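Local structure of DNA mismatch repair protein MutS (1EWQ) at residues P14-L17 against Q18-V21; F34-D38 against F39-F43; A47-L50 against A51-L54; L75-F78 against E79-E83. The protein recognises mismatched and unpaired bases in DNA, probably starting their repair, and has a weak ATPase activity. All coordinates share one frame; numbering follows the deposited sequence.

In the fold
All four contacts are local, and each lies within MutS domain I. From the N terminus they follow in series, so none nests in or crosses another. Interaction 1 is the first turns of helix 15-26. Interaction 2 closes the hairpin of strands 31-36 and 39-43, and Y20 of the helix reaches F34 and F43 on it. Interaction 3 is in helix 44-54, which follows directly; A47 and L50 touch C42 of the hairpin. Interaction 4 starts helix 78-87 after strand 67-74. There L75 and F78 meet Y40, and L75 N probably bonds to D38 O. L54 and Y81 join interactions 3 and 4. The result is helices packed around one mixed sheet.

Interaction 1. Residues P14-L17 against Q18-V21; sequences PPLL and QQYV. With nucleotides of chain B.
Q18 and Q19 both send a backbone N-H to the carbonyl of P15. The bond from Q19 N to P15 O is 3.0 Å and nearly straight, at 169°. Q18 N reaches P15 O at 2.9 Å from well above the carbonyl plane, and it also makes a weak bond to P14 O. The i to i+4 pattern continues with Y20 N on L16 O and V21 N on L17 O.

Side chains add less. The CD1 branch of L16 lies 3.8 Å from OE1 of Q19. It gets there because L16 CG is turned anti to its own nitrogen (chi1 -179°). The amide nitrogen of Q19 is held further out by V108 O. CD2 of L17 only grazes CD2 of Y20, at 4.4 Å. The Y20 ring continues to strand 39-43, where its hydroxyl bonds to F43 N.

The DNA sits at the open end of the helix. L16 N donates to OP1 of DT15 of chain B at a short 2.5 Å. P15 CD lies 3.0 Å from that same OP1, and L16 CB packs on DC14 of chain B. P14 occupies the N-cap position, and P15 has no N-H to offer, so L16 carries the bond. The helix dipole would probably favour the negative phosphate here. This is a helix N terminus docked on the DNA backbone, within the mismatch-recognition domain of MutS.

Interaction 2. Residues F34-D38 against F39-F43; sequences FQVGD and FYECF. With nucleotides of chain A; nucleotides of chain B.
F34 and E41 are joined by two backbone hydrogen bonds, F34 N to E41 O at 3.0 Å and E41 N to F34 O at 2.7 Å. They form an antiparallel hydrogen-bonded pair. Nearer the turn, V36 N bonds to F39 O, and the amide of Q35 adds a weak bond from NE2 to the same oxygen.

The carboxylate of E41 then reads the DNA. N3 of DT13 of chain A donates to E41 OE2 at 2.6 Å, almost straight at 174°. The E41 chain runs extended beyond CG, and this carries the carboxylate to the base. The other oxygen, OE1, is buried without a polar partner and rests 3.3 Å from CG2 of V36. Burial of OE1 would tend to raise the pKa of E41, while the N-H given to OE2 would favour the ionised form.

The F39 ring lies against the same thymine. C6 of DT13 of chain A sits 3.4 Å above one ring face, offset toward the rim. The ring edge meets DG14 of chain A, with CZ 3.4 Å from N3.

Packing completes the hairpin. Q35 CB lies 3.7 Å from CE2 of Y40, on the face away from the DT13 base. CD2 of F34 meets the edge of the F43 ring. G37 takes a positive phi at the turn, beside DC12 of chain B. F39, Y40 and E41 make up the Phe-X-Glu motif of MutS, which probes a mismatched or unpaired base.

Interaction 3. Residues A47-L50 against A51-L54; sequences AERL and ARAL
Helix 44-54 of MutS domain I contains this contact, in which A47 to L50 bond to A51 to L54 one turn on. The four backbone bonds are regular alpha-helical i to i+4 links. The bond from A53 N to R49 O is the shortest, at 2.8 Å.

L50 and L54 meet on the buried side. Their CD1 branches lie 3.9 Å apart, and the two side chains pass at a slant. L54 goes on to Y81, R84 and L85 of helix 78-87, while L50 and A51 pack on A71 of strand 67-74.

R52 does something different on the outer side. Its CG stands between the backbone N and the carbonyl carbon (chi1 81°), and the chain bends again at chi3. The guanidinium therefore folds back along the helix. One of its faces lies over E48 O, which is 3.8 Å above the plane and toward the rim. NH1 also comes within 3.6 Å of R49 CA. A water in the guanidinium plane, at its edge, donates to E48 OE1 at 3.3 Å and weakly accepts from R52 NH1 at 3.5 Å.

E48 and R52 have opposite charges but do not touch, with OE1 and NH2 5.0 Å apart. E48 OE2 instead makes a salt bridge to K6. The attraction between E48 and R52 is thus probably modest and carried partly through water.

Interaction 4. Residues L75-F78 against E79-E83; sequences LRAF and EAYAE
F78 and A82 meet one turn apart, with the methyl CB of A82 over one face of the F78 ring. The nearest atom pair there is F78 CE1 to A82 CB, 4.2 Å. With CG anti to the F78 nitrogen (chi1 166°), the ring is set where the A82 methyl can cover that face. E79 heads off steeply across the F78 side chain, and only its CG comes near the ring, 4.1 Å from CD2.

Y81 is turned differently. Its CG lies beside the backbone N (chi1 -78°), and this brings the ring over to A77. CE2 of Y81 touches A77 CB at 3.7 Å, and the Y81 ring has F78 N near its plane, at the edge. The methyls of A77 and A80 are further apart, with their CB atoms at 4.4 Å.

The backbone holds these groups in place. A82 N donates to F78 O at 2.8 Å, and E83 N donates to E79 O. A77 sits at the N-cap position of helix 78-87. F78 N bonds back to L75 O, which ties the helix start to the preceding 3-10 turn.

Outside, F78 meets the ring of Y40 and packs on V94 and L116 of the sheet. Y81 lies on L56, near a phosphate of the DNA, and R76 packs on a sugar. The polar end of E79 goes to S125 through OE1. Across the turn, then, side chains meet through apolar contacts, while polar cohesion comes from the backbone.

Interaction 1. Residues P14-L17 against Q18-V21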
loop_
_atom_site.group_PDB
_atom_site.type_symbol
_atom_site.label_atom_id
_atom_site.label_comp_id
_atom_site.label_asym_id
_atom_site.label_seq_id
_atom_site.Cartn_x
_atom_site.Cartn_y
_atom_site.Cartn_z
ATOM N N PRO C 14 -0.523 39.912 6.427
ATOM C CA PRO C 14 -1.498 40.519 5.514
ATOM C C PRO C 14 -2.919 40.152 5.947
ATOM O O PRO C 14 -3.131 39.110 6.560
ATOM C CB PRO C 14 -1.126 39.906 4.165
ATOM C CG PRO C 14 0.357 39.727 4.288
ATOM C CD PRO C 14 0.516 39.177 5.685
ATOM N N PRO C 15 -3.908 41.009 5.644
ATOM C CA PRO C 15 -5.304 40.749 6.016
ATOM C C PRO C 15 -5.795 39.337 5.680
ATOM O O PRO C 15 -6.369 38.661 6.535
ATOM C CB PRO C 15 -6.064 41.825 5.249
ATOM C CG PRO C 15 -5.117 42.970 5.301
ATOM C CD PRO C 15 -3.791 42.315 4.968
ATOM N N LEU C 16 -5.570 38.902 4.440
ATOM C CA LEU C 16 -5.986 37.571 3.995
ATOM C C LEU C 16 -5.412 36.487 4.902
ATOM O O LEU C 16 -6.138 35.607 5.371
ATOM C CB LEU C 16 -5.535 37.308 2.553
ATOM C CG LEU C 16 -5.943 35.953 1.956
ATOM C CD1 LEU C 16 -7.459 35.878 1.855
ATOM C CD2 LEU C 16 -5.311 35.767 0.577
ATOM N N LEU C 17 -4.107 36.557 5.141
ATOM C CA LEU C 17 -3.444 35.578 5.990
ATOM C C LEU C 17 -4.009 35.592 7.408
ATOM O O LEU C 17 -3.889 34.616 8.143
ATOM C CB LEU C 17 -1.933 35.826 6.000
ATOM C CG LEU C 17 -1.259 35.506 4.662
ATOM C CD1 LEU C 17 0.231 35.827 4.730
ATOM C CD2 LEU C 17 -1.478 34.031 4.331
ATOM N N GLN C 18 -4.630 36.703 7.786
ATOM C CA GLN C 18 -5.234 36.811 9.106
ATOM C C GLN C 18 -6.531 36.030 9.079
ATOM O O GLN C 18 -6.746 35.138 9.895
ATOM C CB GLN C 18 -5.523 38.271 9.455
ATOM C CG GLN C 18 -4.457 38.912 10.321
ATOM C CD GLN C 18 -4.331 38.242 11.674
ATOM O OE1 GLN C 18 -5.308 38.128 12.415
ATOM N NE2 GLN C 18 -3.123 37.795 12.005
ATOM N N GLN C 19 -7.390 36.378 8.127
ATOM C CA GLN C 19 -8.671 35.714 7.951
ATOM C C GLN C 19 -8.412 34.210 7.909
ATOM O O GLN C 19 -9.192 33.420 8.441
ATOM C CB GLN C 19 -9.309 36.188 6.641
ATOM C CG GLN C 19 -10.649 35.565 6.314
ATOM C CD GLN C 19 -11.227 36.091 5.017
ATOM O OE1 GLN C 19 -10.597 36.001 3.964
ATOM N NE2 GLN C 19 -12.434 36.645 5.087
ATOM N N TYR C 20 -7.297 33.832 7.287
ATOM C CA TYR C 20 -6.887 32.433 7.149
ATOM C C TYR C 20 -6.479 31.791 8.477
ATOM O O TYR C 20 -7.028 30.763 8.883
ATOM C CB TYR C 20 -5.715 32.343 6.163
ATOM C CG TYR C 20 -4.933 31.047 6.229
ATOM C CD1 TYR C 20 -5.486 29.849 5.776
ATOM C CD2 TYR C 20 -3.645 31.019 6.756
ATOM C CE1 TYR C 20 -4.770 28.652 5.845
ATOM C CE2 TYR C 20 -2.921 29.829 6.830
ATOM C CZ TYR C 20 -3.490 28.652 6.373
ATOM O OH TYR C 20 -2.776 27.479 6.445
ATOM N N VAL C 21 -5.497 32.402 9.133
ATOM C CA VAL C 21 -4.974 31.917 10.403
ATOM C C VAL C 21 -6.039 31.835 11.493
ATOM O O VAL C 21 -5.994 30.947 12.342
ATOM C CB VAL C 21 -3.800 32.815 10.879
ATOM C CG1 VAL C 21 -3.446 32.512 12.329
ATOM C CG2 VAL C 21 -2.583 32.588 9.988
ATOM P P DT B 15 -4.444 41.072 1.691
ATOM O OP1 DT B 15 -4.136 40.231 2.874
ATOM O OP2 DT B 15 -5.425 42.185 1.808
ATOM O "O5'" DT B 15 -3.056 41.655 1.190
ATOM C "C5'" DT B 15 -2.862 41.933 -0.187
ATOM C "C4'" DT B 15 -1.469 42.460 -0.425
ATOM O "O4'" DT B 15 -1.405 42.891 -1.799
ATOM C "C3'" DT B 15 -1.132 43.695 0.399
ATOM O "O3'" DT B 15 0.283 43.746 0.608
ATOM C "C2'" DT B 15 -1.631 44.834 -0.469
ATOM C "C1'" DT B 15 -1.466 44.306 -1.887
ATOM N N1 DT B 15 -2.584 44.629 -2.791
ATOM C C2 DT B 15 -2.295 44.853 -4.119
ATOM O O2 DT B 15 -1.158 44.811 -4.573
ATOM N N3 DT B 15 -3.391 45.123 -4.905
ATOM C C4 DT B 15 -4.712 45.190 -4.504
ATOM O O4 DT B 15 -5.595 45.435 -5.331
ATOM C C5 DT B 15 -4.940 44.950 -3.095
ATOM C C7 DT B 15 -6.341 44.994 -2.571
ATOM C C6 DT B 15 -3.877 44.692 -2.319
ATOM P P DC B 14 -10.357 39.463 -1.523
ATOM O OP1 DC B 14 -10.845 39.021 -0.190
ATOM O OP2 DC B 14 -11.007 40.619 -2.197
ATOM O "O5'" DC B 14 -8.791 39.720 -1.383
ATOM C "C5'" DC B 14 -7.933 38.659 -0.969
ATOM C "C4'" DC B 14 -6.487 39.092 -1.007
ATOM O "O4'" DC B 14 -6.098 39.422 -2.364
ATOM C "C3'" DC B 14 -6.159 40.321 -0.160
ATOM O "O3'" DC B 14 -4.893 40.119 0.478
ATOM C "C2'" DC B 14 -6.078 41.440 -1.184
ATOM C "C1'" DC B 14 -5.509 40.715 -2.393
ATOM N N1 DC B 14 -5.792 41.326 -3.713
ATOM C C2 DC B 14 -4.710 41.698 -4.538
ATOM O O2 DC B 14 -3.550 41.541 -4.120
ATOM N N3 DC B 14 -4.959 42.219 -5.762
ATOM C C4 DC B 14 -6.217 42.384 -6.172
ATOM N N4 DC B 14 -6.414 42.883 -7.396
ATOM C C5 DC B 14 -7.333 42.041 -5.347
ATOM C C6 DC B 14 -7.077 41.519 -4.139
#

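Interaction 2. Residues F34-D38 against F39-F43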
loop_
_atom_site.group_PDB
_atom_site.type_symbol
_atom_site.label_atom_id
_atom_site.label_comp_id
_atom_site.label_asym_id
_atom_site.label_seq_id
_atom_site.Cartn_x
_atom_site.Cartn_y
_atom_site.Cartn_z
ATOM N N PHE C 34 -8.289 26.761 2.498
ATOM C CA PHE C 34 -8.741 28.147 2.446
ATOM C C PHE C 34 -8.988 28.631 1.022
ATOM O O PHE C 34 -8.043 28.846 0.252
ATOM C CB PHE C 34 -7.679 29.016 3.123
ATOM C CG PHE C 34 -8.135 30.398 3.475
ATOM C CD1 PHE C 34 -9.241 30.595 4.301
ATOM C CD2 PHE C 34 -7.414 31.507 3.041
ATOM C CE1 PHE C 34 -9.620 31.879 4.692
ATOM C CE2 PHE C 34 -7.779 32.795 3.424
ATOM C CZ PHE C 34 -8.887 32.983 4.254
ATOM N N GLN C 35 -10.261 28.809 0.680
ATOM C CA GLN C 35 -10.656 29.269 -0.649
ATOM C C GLN C 35 -10.281 30.725 -0.945
ATOM O O GLN C 35 -10.594 31.631 -0.171
ATOM C CB GLN C 35 -12.165 29.082 -0.809
ATOM C CG GLN C 35 -12.886 30.119 -1.673
ATOM C CD GLN C 35 -12.759 29.865 -3.149
ATOM O OE1 GLN C 35 -13.709 30.070 -3.913
ATOM N NE2 GLN C 35 -11.577 29.432 -3.575
ATOM N N VAL C 36 -9.601 30.934 -2.068
ATOM C CA VAL C 36 -9.200 32.272 -2.508
ATOM C C VAL C 36 -9.343 32.238 -4.023
ATOM O O VAL C 36 -8.442 31.788 -4.721
ATOM C CB VAL C 36 -7.722 32.600 -2.162
ATOM C CG1 VAL C 36 -7.426 34.061 -2.478
ATOM C CG2 VAL C 36 -7.439 32.319 -0.707
ATOM N N GLY C 37 -10.477 32.704 -4.529
ATOM C CA GLY C 37 -10.693 32.666 -5.963
ATOM C C GLY C 37 -11.005 31.244 -6.403
ATOM O O GLY C 37 -11.822 30.563 -5.781
ATOM N N ASP C 38 -10.353 30.780 -7.465
ATOM C CA ASP C 38 -10.592 29.424 -7.959
ATOM C C ASP C 38 -9.610 28.387 -7.419
ATOM O O ASP C 38 -9.371 27.359 -8.052
ATOM C CB ASP C 38 -10.560 29.410 -9.482
ATOM C CG ASP C 38 -11.613 30.305 -10.088
ATOM O OD1 ASP C 38 -12.807 30.147 -9.749
ATOM O OD2 ASP C 38 -11.246 31.169 -10.904
ATOM N N PHE C 39 -9.040 28.664 -6.250
ATOM C CA PHE C 39 -8.101 27.746 -5.623
ATOM C C PHE C 39 -8.330 27.617 -4.119
ATOM O O PHE C 39 -8.739 28.573 -3.464
ATOM C CB PHE C 39 -6.651 28.210 -5.840
ATOM C CG PHE C 39 -6.136 28.001 -7.234
ATOM C CD1 PHE C 39 -6.514 28.851 -8.266
ATOM C CD2 PHE C 39 -5.263 26.950 -7.515
ATOM C CE1 PHE C 39 -6.035 28.662 -9.558
ATOM C CE2 PHE C 39 -4.777 26.750 -8.809
ATOM C CZ PHE C 39 -5.166 27.611 -9.832
ATOM N N TYR C 40 -8.074 26.422 -3.592
ATOM C CA TYR C 40 -8.161 26.151 -2.159
ATOM C C TYR C 40 -6.692 26.164 -1.773
ATOM O O TYR C 40 -5.929 25.288 -2.187
ATOM C CB TYR C 40 -8.735 24.761 -1.882
ATOM C CG TYR C 40 -10.230 24.723 -1.801
ATOM C CD1 TYR C 40 -10.972 23.936 -2.679
ATOM C CD2 TYR C 40 -10.912 25.469 -0.841
ATOM C CE1 TYR C 40 -12.364 23.890 -2.603
ATOM C CE2 TYR C 40 -12.301 25.434 -0.752
ATOM C CZ TYR C 40 -13.020 24.638 -1.637
ATOM O OH TYR C 40 -14.388 24.581 -1.541
ATOM N N GLU C 41 -6.292 27.153 -0.987
ATOM C CA GLU C 41 -4.890 27.282 -0.617
ATOM C C GLU C 41 -4.560 27.014 0.844
ATOM O O GLU C 41 -5.429 27.052 1.721
ATOM C CB GLU C 41 -4.399 28.680 -1.006
ATOM C CG GLU C 41 -5.050 29.220 -2.276
ATOM C CD GLU C 41 -4.573 30.614 -2.644
ATOM O OE1 GLU C 41 -4.454 31.468 -1.740
ATOM O OE2 GLU C 41 -4.328 30.860 -3.843
ATOM N N CYS C 42 -3.282 26.740 1.083
ATOM C CA CYS C 42 -2.752 26.482 2.417
ATOM C C CYS C 42 -1.472 27.295 2.507
ATOM O O CYS C 42 -0.791 27.483 1.500
ATOM C CB CYS C 42 -2.418 24.998 2.600
ATOM S SG CYS C 42 -3.836 23.896 2.563
ATOM N N PHE C 43 -1.149 27.778 3.702
ATOM C CA PHE C 43 0.063 28.570 3.897
ATOM C C PHE C 43 0.931 28.007 5.028
ATOM O O PHE C 43 0.525 27.083 5.730
ATOM C CB PHE C 43 -0.305 30.031 4.189
ATOM C CG PHE C 43 -1.249 30.634 3.182
ATOM C CD1 PHE C 43 -2.618 30.668 3.422
ATOM C CD2 PHE C 43 -0.772 31.149 1.982
ATOM C CE1 PHE C 43 -3.495 31.208 2.481
ATOM C CE2 PHE C 43 -1.641 31.688 1.038
ATOM C CZ PHE C 43 -3.002 31.716 1.290
ATOM P P DT A 13 3.374 29.090 -9.336
ATOM O OP1 DT A 13 4.799 28.736 -9.111
ATOM O OP2 DT A 13 2.950 29.653 -10.644
ATOM O "O5'" DT A 13 2.482 27.817 -9.032
ATOM C "C5'" DT A 13 1.268 28.024 -8.346
ATOM C "C4'" DT A 13 0.846 26.788 -7.600
ATOM O "O4'" DT A 13 -0.102 27.261 -6.630
ATOM C "C3'" DT A 13 0.101 25.790 -8.480
ATOM O "O3'" DT A 13 0.306 24.443 -8.038
ATOM C "C2'" DT A 13 -1.347 26.239 -8.380
ATOM C "C1'" DT A 13 -1.427 26.993 -7.051
ATOM N N1 DT A 13 -2.133 28.292 -7.123
ATOM C C2 DT A 13 -2.670 28.795 -5.961
ATOM O O2 DT A 13 -2.560 28.240 -4.880
ATOM N N3 DT A 13 -3.343 29.981 -6.108
ATOM C C4 DT A 13 -3.522 30.700 -7.271
ATOM O O4 DT A 13 -4.177 31.734 -7.251
ATOM C C5 DT A 13 -2.905 30.135 -8.447
ATOM C C7 DT A 13 -3.010 30.869 -9.746
ATOM C C6 DT A 13 -2.255 28.970 -8.319
ATOM P P DC B 12 -11.713 35.372 -13.518
ATOM O OP1 DC B 12 -12.874 34.488 -13.760
ATOM O OP2 DC B 12 -11.726 36.768 -14.035
ATOM O "O5'" DC B 12 -11.456 35.396 -11.948
ATOM C "C5'" DC B 12 -11.606 34.202 -11.188
ATOM C "C4'" DC B 12 -11.223 34.435 -9.747
ATOM O "O4'" DC B 12 -9.800 34.668 -9.645
ATOM C "C3'" DC B 12 -11.903 35.617 -9.065
ATOM O "O3'" DC B 12 -12.214 35.232 -7.724
ATOM C "C2'" DC B 12 -10.843 36.708 -9.108
ATOM C "C1'" DC B 12 -9.532 35.926 -9.042
ATOM N N1 DC B 12 -8.411 36.523 -9.790
ATOM C C2 DC B 12 -7.101 36.336 -9.319
ATOM O O2 DC B 12 -6.925 35.755 -8.242
ATOM N N3 DC B 12 -6.062 36.801 -10.051
ATOM C C4 DC B 12 -6.289 37.453 -11.192
ATOM N N4 DC B 12 -5.232 37.877 -11.884
ATOM C C5 DC B 12 -7.612 37.697 -11.673
ATOM C C6 DC B 12 -8.634 37.220 -10.946
ATOM P P DG A 14 0.739 23.316 -9.104
ATOM O OP1 DG A 14 1.067 22.074 -8.356
ATOM O OP2 DG A 14 1.736 23.894 -10.039
ATOM O "O5'" DG A 14 -0.584 23.055 -9.942
ATOM C "C5'" DG A 14 -1.789 22.664 -9.306
ATOM C "C4'" DG A 14 -2.919 22.693 -10.304
ATOM O "O4'" DG A 14 -3.220 24.067 -10.646
ATOM C "C3'" DG A 14 -2.605 21.986 -11.620
ATOM O "O3'" DG A 14 -3.773 21.304 -12.077
ATOM C "C2'" DG A 14 -2.210 23.121 -12.552
ATOM C "C1'" DG A 14 -3.030 24.299 -12.039
ATOM N N9 DG A 14 -2.368 25.596 -12.179
ATOM C C8 DG A 14 -1.055 25.878 -11.887
ATOM N N7 DG A 14 -0.743 27.130 -12.083
ATOM C C5 DG A 14 -1.918 27.713 -12.539
ATOM C C6 DG A 14 -2.193 29.059 -12.907
ATOM O O6 DG A 14 -1.428 30.031 -12.909
ATOM N N1 DG A 14 -3.518 29.221 -13.299
ATOM C C2 DG A 14 -4.460 28.224 -13.326
ATOM N N2 DG A 14 -5.694 28.592 -13.703
ATOM N N3 DG A 14 -4.215 26.964 -12.997
ATOM C C4 DG A 14 -2.931 26.782 -12.610
#

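Interaction 3. Residues A47-L50 against A51-L54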
loop_
_atom_site.group_PDB
_atom_site.type_symbol
_atom_site.label_atom_id
_atom_site.label_comp_id
_atom_site.label_asym_id
_atom_site.label_seq_id
_atom_site.Cartn_x
_atom_site.Cartn_y
_atom_site.Cartn_z
ATOM N N ALA C 47 0.950 24.569 4.076
ATOM C CA ALA C 47 1.180 24.658 2.640
ATOM C C ALA C 47 2.223 23.608 2.297
ATOM O O ALA C 47 2.211 23.023 1.212
ATOM C CB ALA C 47 1.691 26.046 2.271
ATOM N N GLU C 48 3.126 23.373 3.243
ATOM C CA GLU C 48 4.181 22.386 3.069
ATOM C C GLU C 48 3.538 21.006 3.091
ATOM O O GLU C 48 3.800 20.175 2.224
ATOM C CB GLU C 48 5.207 22.510 4.196
ATOM C CG GLU C 48 5.674 23.932 4.437
ATOM C CD GLU C 48 6.779 24.031 5.480
ATOM O OE1 GLU C 48 6.627 23.471 6.586
ATOM O OE2 GLU C 48 7.801 24.683 5.190
ATOM N N ARG C 49 2.692 20.773 4.089
ATOM C CA ARG C 49 1.985 19.504 4.211
ATOM C C ARG C 49 1.247 19.200 2.910
ATOM O O ARG C 49 1.474 18.166 2.282
ATOM C CB ARG C 49 0.962 19.578 5.340
ATOM C CG ARG C 49 1.540 19.649 6.739
ATOM C CD ARG C 49 0.416 19.835 7.747
ATOM N NE ARG C 49 0.848 19.606 9.122
ATOM C CZ ARG C 49 1.236 18.426 9.596
ATOM N NH1 ARG C 49 1.245 17.359 8.800
ATOM N NH2 ARG C 49 1.614 18.311 10.867
ATOM N N LEU C 50 0.363 20.117 2.521
ATOM C CA LEU C 50 -0.442 19.980 1.310
ATOM C C LEU C 50 0.396 19.672 0.076
ATOM O O LEU C 50 0.086 18.747 -0.675
ATOM C CB LEU C 50 -1.245 21.263 1.058
ATOM C CG LEU C 50 -2.254 21.232 -0.097
ATOM C CD1 LEU C 50 -3.438 20.341 0.269
ATOM C CD2 LEU C 50 -2.734 22.639 -0.402
ATOM N N ALA C 51 1.450 20.458 -0.126
ATOM C CA ALA C 51 2.342 20.302 -1.267
ATOM C C ALA C 51 2.928 18.902 -1.379
ATOM O O ALA C 51 2.870 18.286 -2.442
ATOM C CB ALA C 51 3.468 21.332 -1.192
ATOM N N ARG C 52 3.494 18.391 -0.290
ATOM C CA ARG C 52 4.082 17.060 -0.345
ATOM C C ARG C 52 3.023 15.964 -0.371
ATOM O O ARG C 52 3.168 14.970 -1.088
ATOM C CB ARG C 52 5.042 16.835 0.827
ATOM C CG ARG C 52 4.407 16.454 2.141
ATOM C CD ARG C 52 5.494 15.999 3.111
ATOM N NE ARG C 52 6.459 17.059 3.392
ATOM C CZ ARG C 52 6.280 18.018 4.300
ATOM N NH1 ARG C 52 5.167 18.049 5.028
ATOM N NH2 ARG C 52 7.210 18.953 4.477
ATOM N N ALA C 53 1.958 16.153 0.400
ATOM C CA ALA C 53 0.878 15.176 0.450
ATOM C C ALA C 53 0.326 14.884 -0.941
ATOM O O ALA C 53 0.030 13.736 -1.268
ATOM C CB ALA C 53 -0.237 15.677 1.354
ATOM N N LEU C 54 0.198 15.922 -1.762
ATOM C CA LEU C 54 -0.337 15.766 -3.106
ATOM C C LEU C 54 0.711 15.970 -4.192
ATOM O O LEU C 54 0.392 15.954 -5.382
ATOM C CB LEU C 54 -1.495 16.742 -3.318
ATOM C CG LEU C 54 -2.655 16.609 -2.329
ATOM C CD1 LEU C 54 -3.671 17.710 -2.593
ATOM C CD2 LEU C 54 -3.295 15.225 -2.461
HETATM O O HOH W 1 5.686 20.475 7.480
#

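Interaction 4. Residues L75-F78 against E79-E83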
loop_
_atom_site.group_PDB
_atom_site.type_symbol
_atom_site.label_atom_id
_atom_site.label_comp_id
_atom_site.label_asym_id
_atom_site.label_seq_id
_atom_site.Cartn_x
_atom_site.Cartn_y
_atom_site.Cartn_z
ATOM N N LEU C 75 -10.434 24.701 -7.468
ATOM C CA LEU C 75 -11.724 24.238 -6.964
ATOM C C LEU C 75 -12.350 23.223 -7.911
ATOM O O LEU C 75 -13.191 22.419 -7.505
ATOM C CB LEU C 75 -12.715 25.393 -6.796
ATOM C CG LEU C 75 -12.465 26.599 -5.894
ATOM C CD1 LEU C 75 -13.818 27.113 -5.441
ATOM C CD2 LEU C 75 -11.625 26.239 -4.693
ATOM N N ARG C 76 -11.946 23.275 -9.177
ATOM C CA ARG C 76 -12.476 22.368 -10.191
ATOM C C ARG C 76 -12.392 20.904 -9.768
ATOM O O ARG C 76 -13.375 20.171 -9.848
ATOM C CB ARG C 76 -11.720 22.545 -11.521
ATOM C CG ARG C 76 -10.306 21.942 -11.538
ATOM C CD ARG C 76 -9.608 22.059 -12.904
ATOM N NE ARG C 76 -9.066 23.396 -13.170
ATOM C CZ ARG C 76 -9.790 24.449 -13.546
ATOM N NH1 ARG C 76 -11.106 24.339 -13.710
ATOM N NH2 ARG C 76 -9.195 25.620 -13.760
ATOM N N ALA C 77 -11.209 20.493 -9.322
ATOM C CA ALA C 77 -10.969 19.117 -8.924
ATOM C C ALA C 77 -10.907 18.929 -7.411
ATOM O O ALA C 77 -10.136 18.106 -6.911
ATOM C CB ALA C 77 -9.676 18.629 -9.566
ATOM N N PHE C 78 -11.729 19.683 -6.683
ATOM C CA PHE C 78 -11.752 19.593 -5.224
ATOM C C PHE C 78 -11.973 18.171 -4.701
ATOM O O PHE C 78 -11.126 17.628 -3.994
ATOM C CB PHE C 78 -12.833 20.510 -4.637
ATOM C CG PHE C 78 -13.131 20.231 -3.188
ATOM C CD1 PHE C 78 -12.134 20.359 -2.223
ATOM C CD2 PHE C 78 -14.394 19.794 -2.796
ATOM C CE1 PHE C 78 -12.391 20.054 -0.887
ATOM C CE2 PHE C 78 -14.660 19.485 -1.462
ATOM C CZ PHE C 78 -13.655 19.615 -0.507
ATOM N N GLU C 79 -13.114 17.574 -5.041
ATOM C CA GLU C 79 -13.423 16.227 -4.570
ATOM C C GLU C 79 -12.313 15.219 -4.882
ATOM O O GLU C 79 -11.951 14.414 -4.028
ATOM C CB GLU C 79 -14.766 15.742 -5.147
ATOM C CG GLU C 79 -15.991 16.448 -4.554
ATOM C CD GLU C 79 -17.307 15.807 -4.957
ATOM O OE1 GLU C 79 -17.280 14.720 -5.567
ATOM O OE2 GLU C 79 -18.379 16.380 -4.657
ATOM N N ALA C 80 -11.764 15.274 -6.093
ATOM C CA ALA C 80 -10.704 14.347 -6.477
ATOM C C ALA C 80 -9.510 14.471 -5.543
ATOM O O ALA C 80 -8.940 13.466 -5.127
ATOM C CB ALA C 80 -10.272 14.603 -7.922
ATOM N N TYR C 81 -9.128 15.706 -5.223
ATOM C CA TYR C 81 -8.001 15.950 -4.324
ATOM C C TYR C 81 -8.357 15.523 -2.902
ATOM O O TYR C 81 -7.541 14.933 -2.200
ATOM C CB TYR C 81 -7.624 17.434 -4.329
ATOM C CG TYR C 81 -6.817 17.898 -5.527
ATOM C CD1 TYR C 81 -5.494 17.483 -5.714
ATOM C CD2 TYR C 81 -7.361 18.793 -6.452
ATOM C CE1 TYR C 81 -4.733 17.959 -6.794
ATOM C CE2 TYR C 81 -6.612 19.273 -7.532
ATOM C CZ TYR C 81 -5.302 18.860 -7.695
ATOM O OH TYR C 81 -4.556 19.384 -8.732
ATOM N N ALA C 82 -9.579 15.828 -2.477
ATOM C CA ALA C 82 -10.023 15.462 -1.136
ATOM C C ALA C 82 -9.996 13.944 -1.005
ATOM O O ALA C 82 -9.546 13.412 0.012
ATOM C CB ALA C 82 -11.423 15.984 -0.886
ATOM N N GLU C 83 -10.479 13.257 -2.041
ATOM C CA GLU C 83 -10.500 11.796 -2.053
ATOM C C GLU C 83 -9.115 11.299 -1.662
ATOM O O GLU C 83 -8.969 10.435 -0.795
ATOM C CB GLU C 83 -10.864 11.275 -3.453
ATOM C CG GLU C 83 -10.982 9.748 -3.569
ATOM C CD GLU C 83 -11.291 9.280 -4.993
ATOM O OE1 GLU C 83 -12.329 9.694 -5.565
ATOM O OE2 GLU C 83 -10.493 8.493 -5.546
#